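Local coordinates for outer membrane protein Omp121 (Bacteroides thetaiotaomicron, PDB 5FQ8), which probably serves as a TonB-dependent transporter of the bacterial outer membrane, carrying nutrients inward through a plugged beta barrel, and binds calcium, at residues S58-S63 and I133-V138; E178-V183 and G977-V982; R254-L259 and S275-D280; D288-Y293 and A315-N320. All blocks are in the same frame, centred on the assembly; numbering follows the deposited sequence.

Overall arrangement
Contact 1 comes first in the chain and lies in the plug domain, while contacts 2, 3 and 4 each join two neighbouring strands of the barrel wall. The six strands follow one another along the wall as 973-983, 177-188, 252-264, 268-280, 289-303 and 306-320, so the centres of contacts 2 and 3, and of contacts 3 and 4, are about 10 Å apart, and those of contacts 2 and 4 about 20 Å. Along the chain, contacts 3 and 4 fall inside the long loop that contact 2 closes. Contact 1 touches all three, with centres about 13 to 15 Å away, so plug and wall are fastened together here. Contacts 3 and 4 share one calcium ion.

Contact 1. Residues S58-S63 and I133-V138; sequences SDVMSS and INPDDV
Ser58 approaches Pro135 through its backbone carbonyl, with its O 4.1 Å from Pro135 CD. Next along the chain, Asp59 turns its carboxylate back over its own loop, where OD1 accepts a weak bond from Met61 N at 3.3 Å. Val60 then carries most of the contact. Its CG2 fits against the proline, 3.5 Å from Pro135 CA, and the same methyl meets Val138 CG2 at 3.7 Å. Val60 CB, nearer the backbone, is 3.7 Å from Ile133 CG2, a methyl set between the backbone N and carbonyl carbon of Ile133 while CG1 takes the anti position (chi1 -179°). Ile164 of strand 161-166 touches Val60, Ile133 and Val138 alike, which makes this a small hydrophobic cluster of the plug domain, formed where two loops meet its sheet. The partner loop is shaped by an Asx turn: Asn134 OD1 accepts from Asp136 N at 3.0 Å, the donor standing 65° out of the carbonyl plane. A water donates to Ile133 O at 2.8 Å; its link to Val60 N is modelled too short to be trusted. Met61, in contrast, packs on Val162 and Met141, and Ser63 O accepts from Lys67 NZ.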
loop_
_atom_site.group_PDB
_atom_site.type_symbol
_atom_site.label_atom_id
_atom_site.label_comp_id
_atom_site.label_asym_id
_atom_site.label_seq_id
_atom_site.Cartn_x
_atom_site.Cartn_y
_atom_site.Cartn_z
ATOM N N SER B 58 -7.862 -3.402 -34.456
ATOM C CA SER B 58 -6.659 -2.960 -33.755
ATOM C C SER B 58 -5.653 -4.072 -33.572
ATOM O O SER B 58 -4.512 -3.808 -33.196
ATOM C CB SER B 58 -7.020 -2.422 -32.385
ATOM O OG SER B 58 -7.179 -3.498 -31.492
ATOM N N ASP B 59 -6.043 -5.286 -33.873
ATOM C CA ASP B 59 -5.383 -6.485 -33.410
ATOM C C ASP B 59 -5.040 -7.348 -34.613
ATOM O O ASP B 59 -5.800 -7.407 -35.579
ATOM C CB ASP B 59 -6.321 -7.181 -32.428
ATOM C CG ASP B 59 -5.988 -8.598 -32.237
ATOM O OD1 ASP B 59 -4.848 -8.895 -31.861
ATOM O OD2 ASP B 59 -6.872 -9.428 -32.465
ATOM N N VAL B 60 -3.877 -7.985 -34.572
ATOM C CA VAL B 60 -3.457 -8.792 -35.704
ATOM C C VAL B 60 -4.228 -10.096 -35.807
ATOM O O VAL B 60 -4.316 -10.653 -36.902
ATOM C CB VAL B 60 -1.941 -9.038 -35.604
ATOM C CG1 VAL B 60 -1.596 -10.487 -35.721
ATOM C CG2 VAL B 60 -1.261 -8.297 -36.685
ATOM N N MET B 61 -4.833 -10.561 -34.716
ATOM C CA MET B 61 -5.384 -11.905 -34.630
ATOM C C MET B 61 -6.891 -11.985 -34.744
ATOM O O MET B 61 -7.396 -13.002 -35.202
ATOM C CB MET B 61 -4.976 -12.539 -33.310
ATOM C CG MET B 61 -3.548 -12.870 -33.267
ATOM S SD MET B 61 -3.277 -14.121 -34.466
ATOM C CE MET B 61 -1.558 -14.009 -34.709
ATOM N N SER B 62 -7.633 -10.973 -34.306
ATOM C CA SER B 62 -9.067 -11.164 -34.148
ATOM C C SER B 62 -9.793 -11.197 -35.480
ATOM O O SER B 62 -10.923 -11.695 -35.549
ATOM C CB SER B 62 -9.648 -10.078 -33.248
ATOM O OG SER B 62 -9.633 -8.808 -33.854
ATOM N N SER B 63 -9.162 -10.686 -36.534
ATOM C CA SER B 63 -9.752 -10.769 -37.857
ATOM C C SER B 63 -9.802 -12.204 -38.354
ATOM O O SER B 63 -10.711 -12.564 -39.107
ATOM C CB SER B 63 -8.964 -9.891 -38.827
ATOM O OG SER B 63 -7.611 -10.293 -38.879
ATOM N N ILE B 133 1.409 -5.677 -31.704
ATOM C CA ILE B 133 1.901 -5.601 -33.062
ATOM C C ILE B 133 0.904 -4.830 -33.899
ATOM O O ILE B 133 -0.307 -4.888 -33.663
ATOM C CB ILE B 133 2.167 -7.016 -33.599
ATOM C CG1 ILE B 133 2.715 -6.964 -35.004
ATOM C CG2 ILE B 133 0.925 -7.812 -33.629
ATOM C CD1 ILE B 133 3.285 -8.255 -35.411
ATOM N N ASN B 134 1.420 -4.029 -34.824
ATOM C CA ASN B 134 0.591 -3.232 -35.709
ATOM C C ASN B 134 0.303 -4.038 -36.965
ATOM O O ASN B 134 1.239 -4.341 -37.718
ATOM C CB ASN B 134 1.296 -1.939 -36.060
ATOM C CG ASN B 134 0.652 -1.209 -37.220
ATOM O OD1 ASN B 134 -0.507 -1.427 -37.568
ATOM N ND2 ASN B 134 1.405 -0.307 -37.807
ATOM N N PRO B 135 -0.949 -4.376 -37.248
ATOM C CA PRO B 135 -1.233 -5.217 -38.417
ATOM C C PRO B 135 -0.740 -4.646 -39.724
ATOM O O PRO B 135 -0.322 -5.418 -40.595
ATOM C CB PRO B 135 -2.760 -5.329 -38.394
ATOM C CG PRO B 135 -3.222 -4.184 -37.569
ATOM C CD PRO B 135 -2.174 -3.939 -36.568
ATOM N N ASP B 136 -0.732 -3.322 -39.879
ATOM C CA ASP B 136 -0.245 -2.728 -41.119
ATOM C C ASP B 136 1.204 -3.090 -41.417
ATOM O O ASP B 136 1.640 -2.933 -42.556
ATOM C CB ASP B 136 -0.391 -1.211 -41.076
ATOM C CG ASP B 136 -1.803 -0.759 -41.312
ATOM O OD1 ASP B 136 -2.570 -1.493 -41.961
ATOM O OD2 ASP B 136 -2.150 0.345 -40.850
ATOM N N ASP B 137 1.958 -3.577 -40.438
ATOM C CA ASP B 137 3.347 -3.954 -40.657
ATOM C C ASP B 137 3.510 -5.394 -41.086
ATOM O O ASP B 137 4.638 -5.815 -41.346
ATOM C CB ASP B 137 4.167 -3.764 -39.382
ATOM C CG ASP B 137 4.559 -2.340 -39.146
ATOM O OD1 ASP B 137 4.695 -1.586 -40.129
ATOM O OD2 ASP B 137 4.743 -1.984 -37.964
ATOM N N VAL B 138 2.437 -6.173 -41.130
ATOM C CA VAL B 138 2.588 -7.603 -41.357
ATOM C C VAL B 138 2.641 -7.875 -42.850
ATOM O O VAL B 138 1.760 -7.452 -43.604
ATOM C CB VAL B 138 1.459 -8.393 -40.695
ATOM C CG1 VAL B 138 1.717 -9.866 -40.861
ATOM C CG2 VAL B 138 1.389 -8.027 -39.245
HETATM O O HOH W 1 -2.243 -6.884 -33.121
#

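Contact 2. Residues E178-V183 and G977-V982; sequences EYNGGV and GFNLMV
Tyr179 and Val982 open a run of three antiparallel hydrogen-bonded pairs, the strand segments running at 166° to each other. Tyr179 N gives to Val982 O at 3.0 Å, and Val982 N returns a bond to Tyr179 O. Gly181 and Leu980 repeat this, both bonds 2.8 Å (Gly181 N to Leu980 O, Leu980 N to Gly181 O), as do Val183 and Phe978, so all six N-H groups of these residues have an acceptor. The side chains of Asn180, Asn979 and Met981 share one face. Asn180 lies beside Met981, with OD1 3.3 Å from Met981 CG, while Asn180 ND2 donates weakly to Glu178 OE2, which itself sits 3.5 Å from Met981 CE. Were Asn979 shortened to an alanine, a gap would probably open beside Asn180 and the plug residue Arg56, both of which its side chain touches. On the other face, Tyr179 CG stands anti to the backbone N (chi1 168°), which lays the ring over Gly181 N and lets OH bond Asn257 OD1. Strands 177-188 and 973-983 are the first and last of the barrel, so their pairing closes it; 252-264 follows beyond the one, 928-941 beyond the other.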
loop_
_atom_site.group_PDB
_atom_site.type_symbol
_atom_site.label_atom_id
_atom_site.label_comp_id
_atom_site.label_asym_id
_atom_site.label_seq_id
_atom_site.Cartn_x
_atom_site.Cartn_y
_atom_site.Cartn_z
ATOM N N GLU B 178 2.990 5.133 -47.162
ATOM C CA GLU B 178 1.631 4.609 -47.138
ATOM C C GLU B 178 0.918 5.080 -45.884
ATOM O O GLU B 178 1.406 4.860 -44.780
ATOM C CB GLU B 178 1.639 3.091 -47.183
ATOM C CG GLU B 178 0.268 2.474 -47.141
ATOM C CD GLU B 178 0.329 0.982 -47.112
ATOM O OE1 GLU B 178 1.416 0.439 -47.384
ATOM O OE2 GLU B 178 -0.705 0.354 -46.808
ATOM N N TYR B 179 -0.225 5.719 -46.055
ATOM C CA TYR B 179 -1.059 6.163 -44.948
ATOM C C TYR B 179 -2.354 5.371 -44.920
ATOM O O TYR B 179 -2.939 5.105 -45.963
ATOM C CB TYR B 179 -1.368 7.632 -45.069
ATOM C CG TYR B 179 -2.444 8.137 -44.142
ATOM C CD1 TYR B 179 -2.230 8.221 -42.778
ATOM C CD2 TYR B 179 -3.660 8.569 -44.635
ATOM C CE1 TYR B 179 -3.198 8.700 -41.935
ATOM C CE2 TYR B 179 -4.632 9.057 -43.804
ATOM C CZ TYR B 179 -4.399 9.119 -42.452
ATOM O OH TYR B 179 -5.377 9.603 -41.615
ATOM N N ASN B 180 -2.788 4.975 -43.724
ATOM C CA ASN B 180 -4.113 4.405 -43.516
ATOM C C ASN B 180 -4.808 5.216 -42.438
ATOM O O ASN B 180 -4.278 5.362 -41.335
ATOM C CB ASN B 180 -4.041 2.937 -43.105
ATOM C CG ASN B 180 -3.577 2.045 -44.218
ATOM O OD1 ASN B 180 -4.370 1.584 -45.025
ATOM N ND2 ASN B 180 -2.283 1.788 -44.269
ATOM N N GLY B 181 -5.976 5.747 -42.755
ATOM C CA GLY B 181 -6.726 6.536 -41.807
ATOM C C GLY B 181 -8.111 5.960 -41.644
ATOM O O GLY B 181 -8.813 5.749 -42.625
ATOM N N GLY B 182 -8.521 5.679 -40.411
ATOM C CA GLY B 182 -9.732 4.932 -40.176
ATOM C C GLY B 182 -10.624 5.605 -39.157
ATOM O O GLY B 182 -10.197 6.428 -38.361
ATOM N N VAL B 183 -11.885 5.207 -39.197
ATOM C CA VAL B 183 -12.928 5.714 -38.322
ATOM C C VAL B 183 -13.960 4.613 -38.197
ATOM O O VAL B 183 -14.339 4.010 -39.197
ATOM C CB VAL B 183 -13.552 7.002 -38.888
ATOM C CG1 VAL B 183 -14.914 7.195 -38.335
ATOM C CG2 VAL B 183 -12.696 8.188 -38.563
ATOM N N GLY B 977 -17.040 0.487 -39.835
ATOM C CA GLY B 977 -16.414 1.762 -40.113
ATOM C C GLY B 977 -15.938 1.948 -41.542
ATOM O O GLY B 977 -16.345 1.232 -42.455
ATOM N N PHE B 978 -15.069 2.948 -41.711
ATOM C CA PHE B 978 -14.439 3.298 -42.975
ATOM C C PHE B 978 -12.930 3.369 -42.802
ATOM O O PHE B 978 -12.427 3.589 -41.710
ATOM C CB PHE B 978 -14.941 4.640 -43.505
ATOM C CG PHE B 978 -16.366 4.613 -43.935
ATOM C CD1 PHE B 978 -16.754 3.860 -45.025
ATOM C CD2 PHE B 978 -17.317 5.334 -43.252
ATOM C CE1 PHE B 978 -18.067 3.822 -45.428
ATOM C CE2 PHE B 978 -18.633 5.305 -43.643
ATOM C CZ PHE B 978 -19.013 4.543 -44.737
ATOM N N ASN B 979 -12.208 3.190 -43.904
ATOM C CA ASN B 979 -10.755 3.281 -43.912
ATOM C C ASN B 979 -10.302 3.880 -45.231
ATOM O O ASN B 979 -10.773 3.472 -46.292
ATOM C CB ASN B 979 -10.095 1.918 -43.729
ATOM C CG ASN B 979 -8.572 2.002 -43.736
ATOM O OD1 ASN B 979 -7.989 2.827 -43.047
ATOM N ND2 ASN B 979 -7.931 1.144 -44.510
ATOM N N LEU B 980 -9.381 4.830 -45.162
ATOM C CA LEU B 980 -8.795 5.449 -46.337
ATOM C C LEU B 980 -7.338 5.041 -46.420
ATOM O O LEU B 980 -6.610 5.151 -45.439
ATOM C CB LEU B 980 -8.938 6.962 -46.270
ATOM C CG LEU B 980 -8.330 7.763 -47.405
ATOM C CD1 LEU B 980 -8.679 7.109 -48.696
ATOM C CD2 LEU B 980 -8.844 9.186 -47.394
ATOM N N MET B 981 -6.921 4.543 -47.573
ATOM C CA MET B 981 -5.539 4.166 -47.809
ATOM C C MET B 981 -4.981 5.033 -48.921
ATOM O O MET B 981 -5.667 5.311 -49.897
ATOM C CB MET B 981 -5.422 2.713 -48.171
ATOM C CG MET B 981 -4.024 2.218 -48.236
ATOM S SD MET B 981 -3.357 2.179 -49.870
ATOM C CE MET B 981 -2.506 0.623 -49.824
ATOM N N VAL B 982 -3.752 5.498 -48.749
ATOM C CA VAL B 982 -3.174 6.516 -49.616
ATOM C C VAL B 982 -1.703 6.207 -49.807
ATOM O O VAL B 982 -0.899 6.464 -48.914
ATOM C CB VAL B 982 -3.344 7.921 -49.012
ATOM C CG1 VAL B 982 -2.721 8.934 -49.901
ATOM C CG2 VAL B 982 -4.801 8.251 -48.778
#

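Contact 3. Residues R254-L259 and S275-D280; sequences RYSNSL and SQISDD. With CA (calcium ion), chain M.
Tyr255 leans across the pair of strands and lays one face of its ring on Ser278. CB of Ser278 sits 3.8 Å from the ring centroid and 25° off the ring normal, a CH-pi contact. The ring gets there because its CG stands between the backbone N and the carbonyl carbon (chi1 61°), folding it over the strand. Gln276 meets the same ring obliquely, its amide plane turned only 24° from that of the ring. A bend at chi2 of Gln276 swings that amide back towards its partner strand, so OE1 comes alongside Asn257 and accepts a weak bond from Asn257 ND2 at 3.3 Å; Asn257 OD1 is taken by Tyr179. The backbone carbonyl of Gln276 is gripped twice, by Asn257 N at 2.9 Å and by Ser256 OG at 3.1 Å, the two donors reaching it from opposite faces of its plane. On the side of Ser256 and Ile277, Arg254 runs across Asp279: Arg254 CB is 3.5 Å from Asp279 OD1, but the charged groups do not meet, Arg254 NE remaining 5.2 Å from Asp279 OD2. The guanidinium instead reaches into the plug, where NH2 bonds Arg56 O. The strands, antiparallel, form a barrel hairpin. Just beyond the paired residues Asp280 OD1 binds the calcium ion at 2.3 Å, in a site completed by carbonyls of Gly281, Ile283 and Thr285 and by Asp288, where the chain loops towards the next strand.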
loop_
_atom_site.group_PDB
_atom_site.type_symbol
_atom_site.label_atom_id
_atom_site.label_comp_id
_atom_site.label_asym_id
_atom_site.label_seq_id
_atom_site.Cartn_x
_atom_site.Cartn_y
_atom_site.Cartn_z
ATOM N N ARG B 254 -14.139 5.236 -32.631
ATOM C CA ARG B 254 -12.724 4.899 -32.676
ATOM C C ARG B 254 -12.123 5.548 -33.912
ATOM O O ARG B 254 -12.687 5.436 -35.005
ATOM C CB ARG B 254 -12.514 3.380 -32.693
ATOM C CG ARG B 254 -11.063 2.947 -32.715
ATOM C CD ARG B 254 -10.867 1.491 -33.134
ATOM N NE ARG B 254 -10.697 1.321 -34.577
ATOM C CZ ARG B 254 -10.254 0.204 -35.144
ATOM N NH1 ARG B 254 -9.931 -0.829 -34.395
ATOM N NH2 ARG B 254 -10.129 0.113 -36.454
ATOM N N TYR B 255 -10.996 6.238 -33.740
ATOM C CA TYR B 255 -10.279 6.847 -34.854
ATOM C C TYR B 255 -8.848 6.350 -34.874
ATOM O O TYR B 255 -8.204 6.284 -33.837
ATOM C CB TYR B 255 -10.314 8.365 -34.794
ATOM C CG TYR B 255 -9.691 9.000 -33.584
ATOM C CD1 TYR B 255 -8.345 9.313 -33.560
ATOM C CD2 TYR B 255 -10.458 9.342 -32.487
ATOM C CE1 TYR B 255 -7.772 9.918 -32.467
ATOM C CE2 TYR B 255 -9.895 9.948 -31.394
ATOM C CZ TYR B 255 -8.548 10.231 -31.393
ATOM O OH TYR B 255 -7.969 10.834 -30.312
ATOM N N SER B 256 -8.373 5.962 -36.051
ATOM C CA SER B 256 -7.046 5.393 -36.198
ATOM C C SER B 256 -6.263 6.143 -37.255
ATOM O O SER B 256 -6.833 6.627 -38.230
ATOM C CB SER B 256 -7.088 3.930 -36.580
ATOM O OG SER B 256 -5.793 3.528 -36.993
ATOM N N ASN B 257 -4.948 6.221 -37.060
ATOM C CA ASN B 257 -4.032 6.854 -38.003
ATOM C C ASN B 257 -2.796 5.977 -38.091
ATOM O O ASN B 257 -2.172 5.689 -37.068
ATOM C CB ASN B 257 -3.643 8.268 -37.558
ATOM C CG ASN B 257 -4.772 9.261 -37.688
ATOM O OD1 ASN B 257 -5.080 9.715 -38.765
ATOM N ND2 ASN B 257 -5.380 9.610 -36.583
ATOM N N SER B 258 -2.437 5.556 -39.296
ATOM C CA SER B 258 -1.259 4.726 -39.496
ATOM C C SER B 258 -0.433 5.253 -40.657
ATOM O O SER B 258 -0.981 5.553 -41.717
ATOM C CB SER B 258 -1.649 3.286 -39.752
ATOM O OG SER B 258 -0.512 2.533 -40.104
ATOM N N LEU B 259 0.882 5.339 -40.461
ATOM C CA LEU B 259 1.818 5.826 -41.460
ATOM C C LEU B 259 2.959 4.830 -41.625
ATOM O O LEU B 259 3.278 4.086 -40.705
ATOM C CB LEU B 259 2.367 7.182 -41.051
ATOM C CG LEU B 259 2.560 8.298 -42.061
ATOM C CD1 LEU B 259 1.229 8.757 -42.541
ATOM C CD2 LEU B 259 3.264 9.432 -41.388
ATOM N N SER B 275 1.633 3.820 -35.678
ATOM C CA SER B 275 0.206 3.561 -35.637
ATOM C C SER B 275 -0.399 4.211 -34.413
ATOM O O SER B 275 0.248 4.315 -33.374
ATOM C CB SER B 275 -0.078 2.072 -35.622
ATOM O OG SER B 275 0.616 1.475 -34.558
ATOM N N GLN B 276 -1.643 4.651 -34.549
ATOM C CA GLN B 276 -2.350 5.336 -33.484
ATOM C C GLN B 276 -3.795 4.889 -33.501
ATOM O O GLN B 276 -4.409 4.805 -34.560
ATOM C CB GLN B 276 -2.258 6.848 -33.647
ATOM C CG GLN B 276 -2.969 7.643 -32.598
ATOM C CD GLN B 276 -4.408 7.868 -32.930
ATOM O OE1 GLN B 276 -4.847 7.546 -34.013
ATOM N NE2 GLN B 276 -5.156 8.410 -31.993
ATOM N N ILE B 277 -4.329 4.606 -32.321
ATOM C CA ILE B 277 -5.684 4.095 -32.139
ATOM C C ILE B 277 -6.242 4.690 -30.860
ATOM O O ILE B 277 -5.549 4.751 -29.847
ATOM C CB ILE B 277 -5.696 2.556 -32.080
ATOM C CG1 ILE B 277 -5.199 1.973 -33.388
ATOM C CG2 ILE B 277 -7.069 2.041 -31.794
ATOM C CD1 ILE B 277 -5.233 0.503 -33.423
ATOM N N SER B 278 -7.490 5.141 -30.904
ATOM C CA SER B 278 -8.115 5.765 -29.745
ATOM C C SER B 278 -9.582 5.391 -29.697
ATOM O O SER B 278 -10.399 5.979 -30.397
ATOM C CB SER B 278 -7.957 7.275 -29.765
ATOM O OG SER B 278 -6.661 7.626 -29.339
ATOM N N ASP B 279 -9.921 4.462 -28.820
ATOM C CA ASP B 279 -11.259 3.907 -28.750
ATOM C C ASP B 279 -11.967 4.409 -27.499
ATOM O O ASP B 279 -11.406 4.356 -26.409
ATOM C CB ASP B 279 -11.175 2.381 -28.758
ATOM C CG ASP B 279 -12.383 1.749 -29.343
ATOM O OD1 ASP B 279 -13.414 2.439 -29.429
ATOM O OD2 ASP B 279 -12.290 0.561 -29.716
ATOM N N ASP B 280 -13.187 4.899 -27.658
ATOM C CA ASP B 280 -14.089 5.179 -26.547
ATOM C C ASP B 280 -15.379 4.454 -26.896
ATOM O O ASP B 280 -16.172 4.955 -27.693
ATOM C CB ASP B 280 -14.294 6.677 -26.351
ATOM C CG ASP B 280 -15.230 7.012 -25.192
ATOM O OD1 ASP B 280 -15.875 6.123 -24.604
ATOM O OD2 ASP B 280 -15.342 8.207 -24.872
HETATM CA CA CA M . -17.742 5.137 -23.769
#

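Contact 4. Residues D288-Y293 and A315-N320; sequences DSYDKY and AYQKNN. With CA (calcium ion), chain M.
Lys292 NZ is gripped by three plug carbonyls, those of Ser58, Asn131 and Ile133, while Lys292 CA lies 3.6 Å from Tyr316 O across the strands. The lysine torsions are all anti (chi1 -176°), an extension carrying the amine from barrel wall to plug. Tyr316 N gives to Tyr293 O at 2.8 Å and Tyr293 N returns a bond to Tyr316 O; the Asp291-Lys318 and Ser289-Asn320 pairs are likewise bonded both ways. The Tyr293 and Tyr316 side chains lie side by side, but their rings meet obliquely, planes 63° apart, with Tyr293 CD1 3.6 Å from Tyr316 CD2. On the same face as Lys292, Asn319 lies beside Tyr290, its amide turned 51° from the ring and Asn319 ND2 3.6 Å from Tyr290 CD1. Gln317 NE2 donates to Asn319 OD1, a bond modelled doubtfully short. With a valine at Asn319, the amide beside Tyr290 would be lost and Gln317 NE2 would probably have to lean on its weak bond to Phe126 O. Asp288 OD2 binds the calcium ion at 2.2 Å where the first strand begins. The chemistry implies a wall hairpin tied at one end to a metal-bound loop and, through a buried, presumably charged amine, to the plug.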
loop_
_atom_site.group_PDB
_atom_site.type_symbol
_atom_site.label_atom_id
_atom_site.label_comp_id
_atom_site.label_asym_id
_atom_site.label_seq_id
_atom_site.Cartn_x
_atom_site.Cartn_y
_atom_site.Cartn_z
ATOM N N ASP B 288 -14.725 2.985 -21.204
ATOM C CA ASP B 288 -14.235 2.095 -22.265
ATOM C C ASP B 288 -13.199 2.849 -23.060
ATOM O O ASP B 288 -13.513 3.495 -24.048
ATOM C CB ASP B 288 -15.320 1.649 -23.237
ATOM C CG ASP B 288 -16.674 2.040 -22.820
ATOM O OD1 ASP B 288 -17.210 1.269 -22.034
ATOM O OD2 ASP B 288 -17.204 3.073 -23.280
ATOM N N SER B 289 -11.959 2.763 -22.669
ATOM C CA SER B 289 -10.970 3.493 -23.424
ATOM C C SER B 289 -9.799 2.594 -23.731
ATOM O O SER B 289 -9.442 1.719 -22.948
ATOM C CB SER B 289 -10.534 4.731 -22.691
ATOM O OG SER B 289 -11.549 5.701 -22.785
ATOM N N TYR B 290 -9.233 2.807 -24.900
ATOM C CA TYR B 290 -8.029 2.124 -25.313
ATOM C C TYR B 290 -7.342 3.080 -26.255
ATOM O O TYR B 290 -7.953 3.522 -27.226
ATOM C CB TYR B 290 -8.359 0.810 -25.986
ATOM C CG TYR B 290 -7.212 0.045 -26.557
ATOM C CD1 TYR B 290 -6.142 -0.326 -25.789
ATOM C CD2 TYR B 290 -7.235 -0.360 -27.867
ATOM C CE1 TYR B 290 -5.118 -1.059 -26.324
ATOM C CE2 TYR B 290 -6.225 -1.090 -28.400
ATOM C CZ TYR B 290 -5.172 -1.437 -27.635
ATOM O OH TYR B 290 -4.172 -2.167 -28.206
ATOM N N ASP B 291 -6.126 3.461 -25.909
ATOM C CA ASP B 291 -5.255 4.209 -26.788
ATOM C C ASP B 291 -4.072 3.317 -27.098
ATOM O O ASP B 291 -3.409 2.838 -26.185
ATOM C CB ASP B 291 -4.807 5.507 -26.128
ATOM C CG ASP B 291 -5.955 6.400 -25.795
ATOM O OD1 ASP B 291 -6.913 6.429 -26.580
ATOM O OD2 ASP B 291 -5.916 7.079 -24.748
ATOM N N LYS B 292 -3.844 3.045 -28.371
ATOM C CA LYS B 292 -2.676 2.297 -28.791
ATOM C C LYS B 292 -1.785 3.225 -29.598
ATOM O O LYS B 292 -2.282 4.011 -30.405
ATOM C CB LYS B 292 -3.087 1.074 -29.587
ATOM C CG LYS B 292 -1.961 0.175 -29.993
ATOM C CD LYS B 292 -2.423 -0.866 -30.967
ATOM C CE LYS B 292 -1.334 -1.853 -31.242
ATOM N NZ LYS B 292 -1.726 -2.856 -32.237
ATOM N N TYR B 293 -0.484 3.187 -29.322
ATOM C CA TYR B 293 0.536 3.870 -30.114
ATOM C C TYR B 293 1.685 2.903 -30.328
ATOM O O TYR B 293 2.153 2.283 -29.376
ATOM C CB TYR B 293 1.079 5.125 -29.434
ATOM C CG TYR B 293 0.154 6.309 -29.283
ATOM C CD1 TYR B 293 -0.643 6.443 -28.167
ATOM C CD2 TYR B 293 0.127 7.324 -30.221
ATOM C CE1 TYR B 293 -1.471 7.524 -28.003
ATOM C CE2 TYR B 293 -0.700 8.412 -30.064
ATOM C CZ TYR B 293 -1.498 8.504 -28.950
ATOM O OH TYR B 293 -2.335 9.576 -28.767
ATOM N N ALA B 315 5.887 0.195 -27.968
ATOM C CA ALA B 315 4.438 0.093 -27.895
ATOM C C ALA B 315 3.946 0.785 -26.640
ATOM O O ALA B 315 4.510 0.597 -25.562
ATOM C CB ALA B 315 3.988 -1.361 -27.913
ATOM N N TYR B 316 2.909 1.593 -26.792
ATOM C CA TYR B 316 2.220 2.228 -25.688
ATOM C C TYR B 316 0.776 1.767 -25.656
ATOM O O TYR B 316 0.186 1.491 -26.696
ATOM C CB TYR B 316 2.250 3.723 -25.821
ATOM C CG TYR B 316 1.442 4.445 -24.790
ATOM C CD1 TYR B 316 2.004 4.793 -23.566
ATOM C CD2 TYR B 316 0.132 4.797 -25.032
ATOM C CE1 TYR B 316 1.278 5.459 -22.617
ATOM C CE2 TYR B 316 -0.605 5.464 -24.085
ATOM C CZ TYR B 316 -0.027 5.791 -22.879
ATOM O OH TYR B 316 -0.764 6.458 -21.938
ATOM N N GLN B 317 0.200 1.696 -24.461
ATOM C CA GLN B 317 -1.242 1.546 -24.380
ATOM C C GLN B 317 -1.756 2.203 -23.118
ATOM O O GLN B 317 -1.077 2.225 -22.100
ATOM C CB GLN B 317 -1.667 0.081 -24.435
ATOM C CG GLN B 317 -1.378 -0.744 -23.230
ATOM C CD GLN B 317 -1.730 -2.188 -23.468
ATOM O OE1 GLN B 317 -0.994 -2.916 -24.124
ATOM N NE2 GLN B 317 -2.867 -2.606 -22.949
ATOM N N LYS B 318 -2.948 2.772 -23.205
ATOM C CA LYS B 318 -3.682 3.197 -22.025
ATOM C C LYS B 318 -5.067 2.585 -22.085
ATOM O O LYS B 318 -5.909 3.027 -22.863
ATOM C CB LYS B 318 -3.771 4.711 -21.912
ATOM C CG LYS B 318 -3.818 5.181 -20.470
ATOM C CD LYS B 318 -4.244 6.610 -20.336
ATOM C CE LYS B 318 -5.723 6.684 -20.104
ATOM N NZ LYS B 318 -6.244 8.066 -20.215
ATOM N N ASN B 319 -5.303 1.589 -21.254
ATOM C CA ASN B 319 -6.617 0.997 -21.094
ATOM C C ASN B 319 -7.346 1.608 -19.912
ATOM O O ASN B 319 -6.751 1.872 -18.870
ATOM C CB ASN B 319 -6.509 -0.508 -20.875
ATOM C CG ASN B 319 -5.719 -1.198 -21.949
ATOM O OD1 ASN B 319 -4.549 -0.924 -22.144
ATOM N ND2 ASN B 319 -6.351 -2.120 -22.637
ATOM N N ASN B 320 -8.634 1.835 -20.090
ATOM C CA ASN B 320 -9.579 2.089 -19.015
ATOM C C ASN B 320 -10.714 1.102 -19.196
ATOM O O ASN B 320 -11.118 0.826 -20.324
ATOM C CB ASN B 320 -10.130 3.508 -19.038
ATOM C CG ASN B 320 -9.085 4.551 -18.759
ATOM O OD1 ASN B 320 -8.424 5.026 -19.668
ATOM N ND2 ASN B 320 -8.945 4.933 -17.508
HETATM CA CA CA M . -17.742 5.137 -23.769
#